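Local coordinates for protein Lic11098 (Leptospira interrogans serogroup Icterohaemorrhagiae serovar copenhageni, PDB 4U08) that is of unknown function but folds as a leucine-rich repeat solenoid, is regarded as a possible virulence factor, and probably works by binding other molecules, at residues Gln69-Ser74 with Glu83-Leu88; Gln92-Tyr97 with Lys106-Leu111; Gln115-Ala120 with Glu129-Leu134; Gln276-Asp281 with Glu290-Leu295; Ala355-Glu360 with Ala383-Leu388. One frame throughout, in Å; residues are numbered along the deposited sequence.

Interaction 1: residues Gln69-Ser74 with Glu83-Leu88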
# COMPACT_ATOMS: atom_id res chain seq x y z
N GLN A 69 10.62 -9.11 25.85
CA GLN A 69 9.94 -9.55 24.63
C GLN A 69 9.65 -8.39 23.69
O GLN A 69 9.58 -8.58 22.47
CB GLN A 69 8.63 -10.28 24.98
CG GLN A 69 8.84 -11.59 25.76
CD GLN A 69 7.56 -12.33 26.04
OE1 GLN A 69 6.58 -11.76 26.56
NE2 GLN A 69 7.55 -13.62 25.76
N GLN A 70 9.48 -7.17 24.25
CA GLN A 70 9.19 -5.98 23.46
C GLN A 70 9.97 -4.77 23.94
O GLN A 70 9.93 -4.41 25.12
CB GLN A 70 7.67 -5.64 23.48
CG GLN A 70 6.79 -6.70 22.82
CD GLN A 70 5.38 -6.22 22.59
OE1 GLN A 70 5.11 -5.04 22.34
NE2 GLN A 70 4.45 -7.14 22.60
N LEU A 71 10.67 -4.12 22.99
CA LEU A 71 11.44 -2.93 23.26
C LEU A 71 10.95 -1.81 22.34
O LEU A 71 11.16 -1.86 21.13
CB LEU A 71 12.96 -3.20 23.11
CG LEU A 71 13.91 -2.03 23.35
CD1 LEU A 71 13.72 -1.42 24.74
CD2 LEU A 71 15.35 -2.46 23.16
N HIS A 72 10.24 -0.83 22.93
CA HIS A 72 9.68 0.32 22.22
C HIS A 72 10.61 1.51 22.44
O HIS A 72 10.76 2.00 23.56
CB HIS A 72 8.24 0.62 22.72
CG HIS A 72 7.28 -0.51 22.49
ND1 HIS A 72 6.33 -0.46 21.48
CD2 HIS A 72 7.18 -1.71 23.12
CE1 HIS A 72 5.69 -1.62 21.54
NE2 HIS A 72 6.16 -2.40 22.51
N LEU A 73 11.30 1.93 21.37
CA LEU A 73 12.27 3.02 21.44
C LEU A 73 12.02 4.06 20.37
O LEU A 73 12.94 4.77 19.96
CB LEU A 73 13.67 2.43 21.25
CG LEU A 73 14.41 2.02 22.49
CD1 LEU A 73 15.60 1.18 22.12
CD2 LEU A 73 14.87 3.23 23.27
N SER A 74 10.78 4.16 19.91
CA SER A 74 10.40 5.08 18.86
C SER A 74 10.42 6.52 19.32
O SER A 74 10.27 6.79 20.51
CB SER A 74 9.02 4.72 18.32
OG SER A 74 8.99 3.37 17.88
N GLU A 83 26.35 -3.02 20.90
CA GLU A 83 26.54 -4.40 20.42
C GLU A 83 25.72 -5.39 21.27
O GLU A 83 25.23 -6.39 20.75
CB GLU A 83 28.05 -4.78 20.38
CG GLU A 83 28.75 -4.81 21.73
CD GLU A 83 30.27 -4.86 21.77
OE1 GLU A 83 30.92 -4.57 20.74
OE2 GLU A 83 30.81 -5.22 22.84
N GLU A 84 25.54 -5.06 22.58
CA GLU A 84 24.81 -5.82 23.60
C GLU A 84 23.32 -6.01 23.29
O GLU A 84 22.68 -6.82 23.95
CB GLU A 84 24.97 -5.17 24.98
CG GLU A 84 26.38 -5.27 25.56
CD GLU A 84 27.42 -4.26 25.09
OE1 GLU A 84 27.12 -3.38 24.25
OE2 GLU A 84 28.55 -4.32 25.62
N ILE A 85 22.78 -5.28 22.30
CA ILE A 85 21.39 -5.42 21.87
C ILE A 85 21.12 -6.86 21.40
O ILE A 85 20.02 -7.36 21.61
CB ILE A 85 20.97 -4.33 20.84
CG1 ILE A 85 19.44 -4.07 20.87
CG2 ILE A 85 21.48 -4.59 19.42
CD1 ILE A 85 18.99 -3.06 21.93
N GLY A 86 22.15 -7.51 20.85
CA GLY A 86 22.09 -8.89 20.38
C GLY A 86 21.91 -9.93 21.47
O GLY A 86 21.60 -11.07 21.18
N GLN A 87 22.11 -9.53 22.75
CA GLN A 87 21.97 -10.41 23.93
C GLN A 87 20.50 -10.66 24.32
O GLN A 87 20.23 -11.61 25.07
CB GLN A 87 22.73 -9.82 25.12
CG GLN A 87 24.25 -9.78 24.93
CD GLN A 87 24.98 -9.07 26.06
OE1 GLN A 87 24.43 -8.81 27.14
NE2 GLN A 87 26.25 -8.76 25.83
N LEU A 88 19.56 -9.83 23.81
CA LEU A 88 18.12 -9.93 24.08
C LEU A 88 17.51 -11.14 23.37
O LEU A 88 16.75 -11.01 22.40
CB LEU A 88 17.42 -8.62 23.71
CG LEU A 88 17.90 -7.37 24.43
CD1 LEU A 88 17.27 -6.13 23.85
CD2 LEU A 88 17.61 -7.45 25.92
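The extended backbone through Leu71, in strand 70-72, faces the 3-10 turn that carries Ile85 and leads to Leu88, so a strand and a short coil form the two walls of one leucine-rich repeat. The turn is wound by Gly86 N to Glu83 O and Gln87 N to Glu84 O bonds, which bring Ile85 and Leu88 round to the same inner side. The contact between the walls is purely apolar. Methyl Leu71 CD2 meets Ile85 CD1 at 3.9 Å and Leu88 CD1 at 4.2 Å, the latter side chain lying across it at about a right angle. Leucine suits the strand position because its length brings this one methyl between the two partners. Gln70 and His72 flank Leu71 in the strand, where alternation gives them to the opposite, polar face. There His72 NE2 donates to Gln70 OE1 over 2.8 Å, using an in-plane lone pair of the amide, with the acceptor only 9° out of the imidazole plane.

Interaction 2: residues Gln92-Tyr97 with Lys106-Leu111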
# COMPACT_ATOMS: atom_id res chain seq x y z
N GLN A 92 11.04 -10.22 20.71
CA GLN A 92 10.19 -10.54 19.56
C GLN A 92 9.85 -9.29 18.77
O GLN A 92 9.57 -9.38 17.57
CB GLN A 92 8.91 -11.23 20.02
CG GLN A 92 9.15 -12.67 20.48
CD GLN A 92 7.96 -13.29 21.18
OE1 GLN A 92 7.16 -12.62 21.87
NE2 GLN A 92 7.83 -14.60 21.05
N LYS A 93 9.85 -8.13 19.41
CA LYS A 93 9.49 -6.89 18.76
C LYS A 93 10.51 -5.81 19.10
O LYS A 93 10.77 -5.56 20.27
CB LYS A 93 8.07 -6.47 19.20
CG LYS A 93 7.28 -5.66 18.20
CD LYS A 93 5.95 -5.12 18.78
CE LYS A 93 4.86 -6.15 18.98
NZ LYS A 93 4.33 -6.70 17.69
N LEU A 94 11.07 -5.17 18.07
CA LEU A 94 12.01 -4.08 18.27
C LEU A 94 11.54 -2.89 17.46
O LEU A 94 11.55 -2.95 16.23
CB LEU A 94 13.47 -4.52 17.94
CG LEU A 94 14.57 -3.46 18.01
CD1 LEU A 94 14.67 -2.81 19.38
CD2 LEU A 94 15.94 -4.05 17.57
N LYS A 95 11.08 -1.84 18.16
CA LYS A 95 10.53 -0.64 17.52
C LYS A 95 11.46 0.56 17.66
O LYS A 95 11.65 1.09 18.75
CB LYS A 95 9.10 -0.34 18.01
CG LYS A 95 8.12 -1.46 17.64
CD LYS A 95 6.69 -1.17 18.07
CE LYS A 95 5.81 -0.77 16.91
NZ LYS A 95 4.37 -0.75 17.28
N LEU A 96 12.06 0.98 16.54
CA LEU A 96 13.03 2.07 16.52
C LEU A 96 12.68 3.15 15.53
O LEU A 96 13.56 3.91 15.12
CB LEU A 96 14.42 1.50 16.18
CG LEU A 96 15.06 0.63 17.26
CD1 LEU A 96 16.04 -0.33 16.67
CD2 LEU A 96 15.73 1.48 18.30
N TYR A 97 11.38 3.24 15.14
CA TYR A 97 11.00 4.27 14.19
C TYR A 97 11.21 5.68 14.76
O TYR A 97 11.06 5.89 15.96
CB TYR A 97 9.59 4.06 13.59
CG TYR A 97 8.42 4.17 14.53
CD1 TYR A 97 7.80 5.40 14.77
CD2 TYR A 97 7.81 3.03 15.05
CE1 TYR A 97 6.68 5.49 15.60
CE2 TYR A 97 6.68 3.11 15.86
CZ TYR A 97 6.12 4.35 16.15
OH TYR A 97 5.01 4.43 16.96
N LYS A 106 26.06 -5.74 13.64
CA LYS A 106 25.99 -7.10 13.09
C LYS A 106 25.32 -8.07 14.07
O LYS A 106 24.70 -9.04 13.64
CB LYS A 106 27.38 -7.62 12.65
CG LYS A 106 28.42 -7.65 13.76
CD LYS A 106 29.64 -8.48 13.38
CE LYS A 106 30.54 -8.70 14.56
NZ LYS A 106 31.54 -9.76 14.27
N GLU A 107 25.40 -7.77 15.40
CA GLU A 107 24.83 -8.56 16.51
C GLU A 107 23.30 -8.63 16.46
O GLU A 107 22.71 -9.40 17.22
CB GLU A 107 25.31 -8.05 17.87
CG GLU A 107 26.79 -8.30 18.14
CD GLU A 107 27.79 -7.37 17.48
OE1 GLU A 107 27.39 -6.30 16.96
OE2 GLU A 107 29.00 -7.71 17.47
N ILE A 108 22.66 -7.87 15.55
CA ILE A 108 21.22 -7.92 15.33
C ILE A 108 20.84 -9.32 14.85
O ILE A 108 19.77 -9.79 15.21
CB ILE A 108 20.74 -6.79 14.36
CG1 ILE A 108 19.24 -6.43 14.59
CG2 ILE A 108 21.04 -7.11 12.87
CD1 ILE A 108 19.02 -5.36 15.65
N GLY A 109 21.75 -9.98 14.12
CA GLY A 109 21.59 -11.33 13.61
C GLY A 109 21.45 -12.37 14.70
O GLY A 109 20.98 -13.48 14.43
N GLN A 110 21.84 -12.02 15.94
CA GLN A 110 21.73 -12.90 17.11
C GLN A 110 20.30 -12.95 17.66
O GLN A 110 19.96 -13.91 18.36
CB GLN A 110 22.69 -12.44 18.21
CG GLN A 110 24.13 -12.87 17.96
CD GLN A 110 25.15 -12.04 18.72
OE1 GLN A 110 26.28 -11.85 18.26
NE2 GLN A 110 24.78 -11.52 19.89
N LEU A 111 19.46 -11.92 17.35
CA LEU A 111 18.07 -11.80 17.80
C LEU A 111 17.18 -12.78 17.06
O LEU A 111 16.26 -12.36 16.35
CB LEU A 111 17.55 -10.36 17.66
CG LEU A 111 18.28 -9.27 18.44
CD1 LEU A 111 17.66 -7.92 18.20
CD2 LEU A 111 18.33 -9.59 19.93
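With CG anti to the backbone N (chi1 176°) and chi2 (58°) turning the methyls, Leu94 extends from its strand toward Ile108, which answers with CG1 turned away from its own backbone N (chi1 -155°) and CD1 directed at Leu94. That rotation leaves Ile108 CG2 lying between N and C of its own backbone. The two side chains cross obliquely, and their terminal methyls, Leu94 CD2 and Ile108 CD1, come to 3.9 Å. Leu111 adds a second, slightly longer touch, its CD1 lying 4.3 Å from the same Leu94 CD2. All three residues are buried, and their branched, purely apolar ends suit a core that is closed by shape rather than by polar bonds. Gly109 and Gln110 keep the supporting 3-10 turn tight, with Gln110 N bonded to Glu107 O at 3.0 Å. In the leucine-rich repeat solenoid, strand 93-95 lies between parallel strands 70-72 and 116-118, so Leu94 packs on Leu71 and Leu117 as well. On the polar face Lys93 NZ forms a salt bridge to Glu116 of the next strand, while Gln89 NE2, from the preceding coil, donates to Gln110 O.

Interaction 3: residues Gln115-Ala120 with Glu129-Leu134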
# COMPACT_ATOMS: atom_id res chain seq x y z
N GLN A 115 10.49 -11.11 15.61
CA GLN A 115 9.39 -11.30 14.65
C GLN A 115 9.11 -10.00 13.93
O GLN A 115 8.63 -10.02 12.80
CB GLN A 115 8.12 -11.77 15.40
CG GLN A 115 8.24 -13.19 15.97
CD GLN A 115 6.90 -13.71 16.43
OE1 GLN A 115 6.13 -13.03 17.12
NE2 GLN A 115 6.58 -14.93 16.04
N GLU A 116 9.32 -8.88 14.60
CA GLU A 116 9.05 -7.56 14.06
C GLU A 116 10.19 -6.61 14.35
O GLU A 116 10.60 -6.45 15.51
CB GLU A 116 7.73 -7.01 14.63
CG GLU A 116 7.42 -5.56 14.25
CD GLU A 116 6.08 -5.01 14.72
OE1 GLU A 116 5.24 -5.80 15.20
OE2 GLU A 116 5.87 -3.78 14.58
N LEU A 117 10.67 -5.95 13.30
CA LEU A 117 11.74 -4.97 13.39
C LEU A 117 11.31 -3.72 12.66
O LEU A 117 11.09 -3.74 11.45
CB LEU A 117 13.03 -5.57 12.80
CG LEU A 117 14.26 -4.66 12.66
CD1 LEU A 117 14.66 -4.03 14.02
CD2 LEU A 117 15.43 -5.44 12.08
N ASN A 118 11.12 -2.63 13.41
CA ASN A 118 10.69 -1.38 12.81
C ASN A 118 11.86 -0.41 12.83
O ASN A 118 12.19 0.13 13.88
CB ASN A 118 9.46 -0.80 13.53
CG ASN A 118 8.81 0.32 12.77
OD1 ASN A 118 9.44 1.01 11.98
ND2 ASN A 118 7.51 0.50 12.94
N LEU A 119 12.46 -0.16 11.66
CA LEU A 119 13.58 0.78 11.53
C LEU A 119 13.18 1.97 10.65
O LEU A 119 14.05 2.68 10.14
CB LEU A 119 14.82 0.05 10.95
CG LEU A 119 15.48 -0.99 11.85
CD1 LEU A 119 16.45 -1.88 11.04
CD2 LEU A 119 16.19 -0.34 13.01
N ALA A 120 11.86 2.21 10.49
CA ALA A 120 11.40 3.32 9.66
C ALA A 120 11.79 4.68 10.25
O ALA A 120 12.02 4.76 11.45
CB ALA A 120 9.89 3.22 9.43
N GLU A 129 24.97 -7.94 6.61
CA GLU A 129 24.56 -9.16 5.91
C GLU A 129 23.95 -10.16 6.91
O GLU A 129 23.13 -10.97 6.50
CB GLU A 129 25.75 -9.79 5.18
CG GLU A 129 26.17 -9.03 3.92
CD GLU A 129 27.44 -9.53 3.25
OE1 GLU A 129 28.22 -8.68 2.76
OE2 GLU A 129 27.66 -10.76 3.20
N ASP A 130 24.32 -10.05 8.21
CA ASP A 130 23.85 -10.86 9.36
C ASP A 130 22.32 -10.83 9.54
O ASP A 130 21.76 -11.65 10.27
CB ASP A 130 24.52 -10.36 10.64
CG ASP A 130 26.03 -10.36 10.51
OD1 ASP A 130 26.58 -9.44 9.83
OD2 ASP A 130 26.66 -11.33 11.00
N ILE A 131 21.64 -9.92 8.83
CA ILE A 131 20.19 -9.79 8.81
C ILE A 131 19.55 -11.07 8.27
O ILE A 131 18.46 -11.42 8.70
CB ILE A 131 19.79 -8.49 8.05
CG1 ILE A 131 18.53 -7.86 8.64
CG2 ILE A 131 19.70 -8.65 6.53
CD1 ILE A 131 18.86 -6.83 9.70
N GLU A 132 20.29 -11.82 7.42
CA GLU A 132 19.86 -13.09 6.83
C GLU A 132 19.62 -14.19 7.87
O GLU A 132 18.97 -15.17 7.55
CB GLU A 132 20.84 -13.57 5.73
CG GLU A 132 22.18 -14.12 6.25
CD GLU A 132 23.20 -14.52 5.20
OE1 GLU A 132 22.80 -14.86 4.06
OE2 GLU A 132 24.41 -14.51 5.52
N GLN A 133 20.14 -14.03 9.09
CA GLN A 133 19.96 -15.01 10.16
C GLN A 133 18.61 -14.86 10.88
O GLN A 133 18.26 -15.72 11.68
CB GLN A 133 21.11 -14.93 11.18
CG GLN A 133 22.48 -15.43 10.65
CD GLN A 133 22.53 -16.88 10.24
OE1 GLN A 133 21.93 -17.30 9.24
NE2 GLN A 133 23.32 -17.67 10.96
N LEU A 134 17.86 -13.76 10.61
CA LEU A 134 16.57 -13.48 11.26
C LEU A 134 15.47 -14.33 10.59
O LEU A 134 14.60 -13.82 9.87
CB LEU A 134 16.25 -11.98 11.21
CG LEU A 134 17.26 -11.05 11.89
CD1 LEU A 134 16.91 -9.60 11.65
CD2 LEU A 134 17.36 -11.33 13.40
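The carbonyl oxygen Leu119 O, two residues beyond the Leu117 that meets Ile131 and Leu134, is gripped by two amide groups: Asn122 ND2 a little further along the chain and Asn145 ND2 from the following coil. Asparagine suits these places because its short side chain carries an N-H donor, and two such amides satisfy this backbone oxygen. A third asparagine shapes the bend itself. Asn118 OD1 accepts from Ala120 N at 3.1 Å, nearly straight at 161° and in the carbonyl plane, so that Ala120 supplies the N-H that closes an Asx turn. Inside the coil the apolar contact is rather slack. Leu117 CD2 lies 4.4 Å from Ile131 CD1 and also 4.4 Å from Leu134 CD1, so one methyl is shared between two partners. Ile131 reaches it with a chi1 of -147°, some way from a staggered value. The 3-10 turn on the other side of the coil is held by Glu132 N to Glu129 O, Gln133 N to Asp130 O and Leu134 N to Ile131 O (3.1 Å), and Gln112 NE2 takes up Gln133 O. Glu132 and Gln133 point to the outside of that turn, where polar residues suit the solvent-facing surface. Inward leucines on a short strand and a bend bonded by asparagines are characteristic of leucine-rich repeat coils, here of the kind whose convex side is built from 3-10 turns.

Interaction 4: residues Gln276-Asp281 with Glu290-Leu295. With ZN (zinc ion), chain E.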
# COMPACT_ATOMS: atom_id res chain seq x y z
N GLN A 276 -13.04 -5.34 -8.37
CA GLN A 276 -14.13 -4.54 -7.83
C GLN A 276 -13.90 -3.06 -8.07
O GLN A 276 -14.85 -2.28 -8.14
CB GLN A 276 -14.27 -4.77 -6.32
CG GLN A 276 -14.30 -6.24 -5.93
CD GLN A 276 -14.68 -6.41 -4.48
OE1 GLN A 276 -14.01 -5.94 -3.55
NE2 GLN A 276 -15.78 -7.08 -4.28
N GLU A 277 -12.63 -2.65 -8.10
CA GLU A 277 -12.29 -1.26 -8.32
C GLU A 277 -11.20 -1.13 -9.38
O GLU A 277 -10.16 -1.79 -9.30
CB GLU A 277 -11.87 -0.58 -7.00
CG GLU A 277 -11.60 0.91 -7.16
CD GLU A 277 -11.31 1.68 -5.89
OE1 GLU A 277 -11.73 1.22 -4.80
OE2 GLU A 277 -10.71 2.76 -5.98
N LEU A 278 -11.47 -0.27 -10.38
CA LEU A 278 -10.57 0.05 -11.48
C LEU A 278 -10.49 1.57 -11.60
O LEU A 278 -11.48 2.23 -11.95
CB LEU A 278 -11.02 -0.65 -12.78
CG LEU A 278 -10.14 -0.41 -14.02
CD1 LEU A 278 -8.68 -0.80 -13.78
CD2 LEU A 278 -10.73 -1.10 -15.26
N ASP A 279 -9.33 2.12 -11.21
CA ASP A 279 -9.12 3.55 -11.21
C ASP A 279 -8.15 3.93 -12.31
O ASP A 279 -6.95 3.69 -12.21
CB ASP A 279 -8.64 4.05 -9.82
CG ASP A 279 -8.52 5.56 -9.66
OD1 ASP A 279 -8.59 6.29 -10.68
OD2 ASP A 279 -8.33 6.02 -8.51
N LEU A 280 -8.68 4.52 -13.38
CA LEU A 280 -7.87 4.93 -14.52
C LEU A 280 -7.90 6.43 -14.69
O LEU A 280 -7.62 6.91 -15.77
CB LEU A 280 -8.37 4.23 -15.78
CG LEU A 280 -8.08 2.75 -15.88
CD1 LEU A 280 -9.12 2.05 -16.70
CD2 LEU A 280 -6.70 2.50 -16.45
N ASP A 281 -8.20 7.16 -13.62
CA ASP A 281 -8.26 8.63 -13.64
C ASP A 281 -6.91 9.21 -14.07
O ASP A 281 -5.87 8.66 -13.73
CB ASP A 281 -8.59 9.13 -12.23
CG ASP A 281 -8.85 10.61 -12.17
OD1 ASP A 281 -10.03 11.01 -12.24
OD2 ASP A 281 -7.88 11.38 -12.08
N GLU A 290 -13.91 -4.01 -25.72
CA GLU A 290 -15.25 -4.59 -25.50
C GLU A 290 -15.26 -5.53 -24.26
O GLU A 290 -16.28 -5.68 -23.59
CB GLU A 290 -15.77 -5.33 -26.75
CG GLU A 290 -14.95 -6.54 -27.18
CD GLU A 290 -15.40 -7.23 -28.45
OE1 GLU A 290 -14.64 -7.21 -29.45
OE2 GLU A 290 -16.52 -7.80 -28.46
N ASN A 291 -14.08 -6.10 -23.96
CA ASN A 291 -13.82 -7.03 -22.85
C ASN A 291 -14.07 -6.43 -21.47
O ASN A 291 -14.17 -7.19 -20.50
CB ASN A 291 -12.40 -7.54 -22.96
CG ASN A 291 -12.08 -8.15 -24.32
OD1 ASN A 291 -12.08 -9.38 -24.46
ND2 ASN A 291 -11.85 -7.30 -25.35
N ILE A 292 -14.16 -5.09 -21.37
CA ILE A 292 -14.45 -4.38 -20.13
C ILE A 292 -15.75 -4.92 -19.50
O ILE A 292 -15.83 -5.03 -18.27
CB ILE A 292 -14.40 -2.83 -20.32
CG1 ILE A 292 -14.05 -2.09 -19.00
CG2 ILE A 292 -15.69 -2.27 -20.97
CD1 ILE A 292 -12.53 -2.01 -18.71
N GLY A 293 -16.70 -5.34 -20.35
CA GLY A 293 -18.00 -5.91 -19.95
C GLY A 293 -17.93 -7.22 -19.18
O GLY A 293 -18.90 -7.62 -18.53
N GLN A 294 -16.79 -7.92 -19.28
CA GLN A 294 -16.60 -9.19 -18.58
C GLN A 294 -16.24 -9.02 -17.10
O GLN A 294 -16.08 -10.02 -16.40
CB GLN A 294 -15.52 -10.02 -19.29
CG GLN A 294 -15.89 -10.40 -20.74
CD GLN A 294 -14.80 -11.18 -21.41
OE1 GLN A 294 -13.64 -10.76 -21.46
NE2 GLN A 294 -15.18 -12.33 -21.95
N LEU A 295 -16.08 -7.77 -16.63
CA LEU A 295 -15.72 -7.47 -15.24
C LEU A 295 -16.98 -7.49 -14.37
O LEU A 295 -17.45 -6.46 -13.89
CB LEU A 295 -14.94 -6.15 -15.15
CG LEU A 295 -13.60 -6.13 -15.91
CD1 LEU A 295 -12.98 -4.74 -15.90
CD2 LEU A 295 -12.62 -7.14 -15.32
ZN ZN E . -9.75 13.24 -11.77
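Leu278 leaves strand 277-279 at CB and heads for the turn of Ile292 and Leu295, its CG set opposite the backbone N (chi1 -180°). At CG the side chain passes over Leu280, whose CD1 lies 3.8 Å from that atom. Leu280 CD1 lies against both methyls as well, 3.8 Å from Leu278 CD2 and 4.1 Å from Leu278 CD1. Leu278 CD2 also reaches across to Ile292 CD1 at 4.0 Å and, a little farther, to Leu295 CD1 at 4.3 Å. Leucine and isoleucine serve well here, since both are branched and wholly apolar and place a terminal methyl well out from the backbone, while the bond from Leu295 N to Ile292 O holds the two partners on one 3-10 turn. Chemistry of another kind begins where the strand ends. Asp279 OD1 accepts from Asp281 N at 3.1 Å, almost along the C-O bond, in an Asx turn that holds the backbone N of Asp281, the residue that binds the zinc. Asp281 turns its carboxylate to the zinc ion, with OD1 at 2.3 Å from the metal and OD2 at 2.7 Å. The unequal pair implies a lopsided bidentate grip in which OD1 is the main ligand. The same coil thus joins an oil-like interior, held by dispersion and exclusion of water, to a polar end where a carboxylate can bind a metal ion.

Interaction 5: residues Ala355-Glu360 with Ala383-Leu388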
# COMPACT_ATOMS: atom_id res chain seq x y z
N ALA A 355 -24.85 15.95 -26.27
CA ALA A 355 -25.92 16.83 -26.76
C ALA A 355 -27.25 16.16 -26.52
O ALA A 355 -28.29 16.81 -26.62
CB ALA A 355 -25.74 17.09 -28.25
N THR A 356 -27.22 14.87 -26.17
CA THR A 356 -28.41 14.07 -25.87
C THR A 356 -28.07 12.94 -24.87
O THR A 356 -26.91 12.60 -24.72
CB THR A 356 -29.03 13.50 -27.18
OG1 THR A 356 -30.29 12.94 -26.87
CG2 THR A 356 -28.15 12.43 -27.85
N LEU A 357 -29.09 12.34 -24.26
CA LEU A 357 -28.98 11.17 -23.37
C LEU A 357 -29.93 10.10 -23.87
O LEU A 357 -31.04 10.44 -24.29
CB LEU A 357 -29.31 11.51 -21.90
CG LEU A 357 -28.32 12.46 -21.19
CD1 LEU A 357 -28.81 12.79 -19.81
CD2 LEU A 357 -26.92 11.87 -21.13
N PRO A 358 -29.56 8.80 -23.84
CA PRO A 358 -30.50 7.79 -24.31
C PRO A 358 -31.73 7.75 -23.41
O PRO A 358 -31.62 8.02 -22.21
CB PRO A 358 -29.69 6.50 -24.25
CG PRO A 358 -28.60 6.77 -23.25
CD PRO A 358 -28.27 8.20 -23.41
N GLU A 359 -32.89 7.47 -24.00
CA GLU A 359 -34.15 7.37 -23.23
C GLU A 359 -34.04 6.30 -22.13
O GLU A 359 -34.60 6.49 -21.05
CB GLU A 359 -35.33 7.05 -24.18
CG GLU A 359 -36.69 7.00 -23.49
CD GLU A 359 -37.18 8.25 -22.77
OE1 GLU A 359 -38.10 8.12 -21.93
OE2 GLU A 359 -36.72 9.37 -23.11
N GLU A 360 -33.25 5.23 -22.40
CA GLU A 360 -32.96 4.11 -21.50
C GLU A 360 -32.38 4.52 -20.13
O GLU A 360 -32.32 3.68 -19.24
CB GLU A 360 -32.06 3.08 -22.18
CG GLU A 360 -32.73 2.30 -23.31
CD GLU A 360 -32.73 2.96 -24.69
OE1 GLU A 360 -32.29 4.12 -24.81
OE2 GLU A 360 -33.16 2.29 -25.65
N ALA A 383 -35.13 18.79 -17.82
CA ALA A 383 -36.37 18.93 -17.03
C ALA A 383 -37.20 17.64 -17.09
O ALA A 383 -37.70 17.17 -16.06
CB ALA A 383 -37.19 20.13 -17.52
N ARG A 384 -37.33 17.04 -18.28
CA ARG A 384 -38.05 15.81 -18.52
C ARG A 384 -37.32 14.64 -17.81
O ARG A 384 -37.99 13.80 -17.19
CB ARG A 384 -38.20 15.54 -20.04
CG ARG A 384 -39.26 14.53 -20.34
CD ARG A 384 -39.43 14.24 -21.82
NE ARG A 384 -39.98 12.89 -21.94
CZ ARG A 384 -39.25 11.80 -22.07
NH1 ARG A 384 -37.94 11.89 -22.24
NH2 ARG A 384 -39.82 10.60 -22.05
N ILE A 385 -35.98 14.58 -17.88
CA ILE A 385 -35.26 13.51 -17.18
C ILE A 385 -35.46 13.61 -15.65
O ILE A 385 -35.64 12.59 -14.98
CB ILE A 385 -33.77 13.42 -17.61
CG1 ILE A 385 -33.69 12.94 -19.07
CG2 ILE A 385 -32.97 12.46 -16.72
CD1 ILE A 385 -32.50 13.46 -19.85
N ARG A 386 -35.51 14.82 -15.11
CA ARG A 386 -35.77 14.99 -13.67
C ARG A 386 -37.08 14.29 -13.23
O ARG A 386 -37.10 13.65 -12.18
CB ARG A 386 -35.85 16.47 -13.30
CG ARG A 386 -34.52 17.14 -13.20
CD ARG A 386 -34.72 18.62 -12.88
NE ARG A 386 -33.59 19.47 -13.27
CZ ARG A 386 -32.43 19.50 -12.63
NH1 ARG A 386 -32.22 18.71 -11.59
NH2 ARG A 386 -31.46 20.31 -13.04
N LYS A 387 -38.15 14.38 -14.05
CA LYS A 387 -39.45 13.73 -13.78
C LYS A 387 -39.38 12.19 -14.02
O LYS A 387 -40.12 11.43 -13.39
CB LYS A 387 -40.57 14.39 -14.61
CG LYS A 387 -40.81 15.85 -14.24
CD LYS A 387 -41.90 16.49 -15.09
CE LYS A 387 -42.04 17.97 -14.83
NZ LYS A 387 -43.20 18.56 -15.55
N LEU A 388 -38.48 11.73 -14.90
CA LEU A 388 -38.29 10.31 -15.17
C LEU A 388 -37.48 9.62 -14.05
O LEU A 388 -37.66 8.42 -13.83
CB LEU A 388 -37.58 10.07 -16.51
CG LEU A 388 -38.30 10.42 -17.81
CD1 LEU A 388 -37.35 10.24 -18.99
CD2 LEU A 388 -39.53 9.56 -18.01
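Glu359 and Arg384 join the loop after strand 346-348 to helix 379-388 at the C-terminal end of the leucine-rich repeat solenoid. The guanidinium takes the carboxylate end-on, one nitrogen to each oxygen. Arg384 NH1 donates to Glu359 OE2 over 2.9 Å, using the syn lone pair. NH2 of the same arginine donates to Glu359 OE1 at 3.0 Å, also on the syn side but 27° out of the carboxylate plane, because the two flat groups are turned 38° against each other. OE1 has a second cation, Lys362 NZ, so two positive groups share the glutamate's charge and would probably favour its ionised form. Arginine suits the site by its length: its chain runs extended from the helix, whereas Glu359 is bent at chi2 (59°) to meet it. Within the helix, Leu388 N is satisfied by Arg384 O, and Arg386 NH1 by Ile394 O of the closing strand. Beside the salt bridge lies an apolar contact: CD1 of the partly exposed Leu357 meets CD1 of the buried Ile385 at 3.8 Å, the two side chains crossing at about a right angle. Leu388 packs its methyl CD1 against the salt bridge from the helix side, 3.7 Å from Glu359 OE1.

How the interactions relate
Interactions 1, 2 and 3 come from successive coils, each 23 residues on from the last, with centres about 6 Å apart from one to the next and about 12 Å between interactions 1 and 3. Backbone bonds such as Gln69 O to Gln92 N and Gln92 O to Gln115 N join their parallel strands. Interaction 4 lies seven repeats later, about 40 Å between centres from interaction 3 and across the centre of the chain, so the same strand-to-turn contact recurs along the arc. Interaction 5 differs in kind: its centre is about 26 Å from that of interaction 4 and about 68 Å from that of interaction 1, and it packs helix 379-388 on the loop of an earlier coil, before the last strand, 393-395.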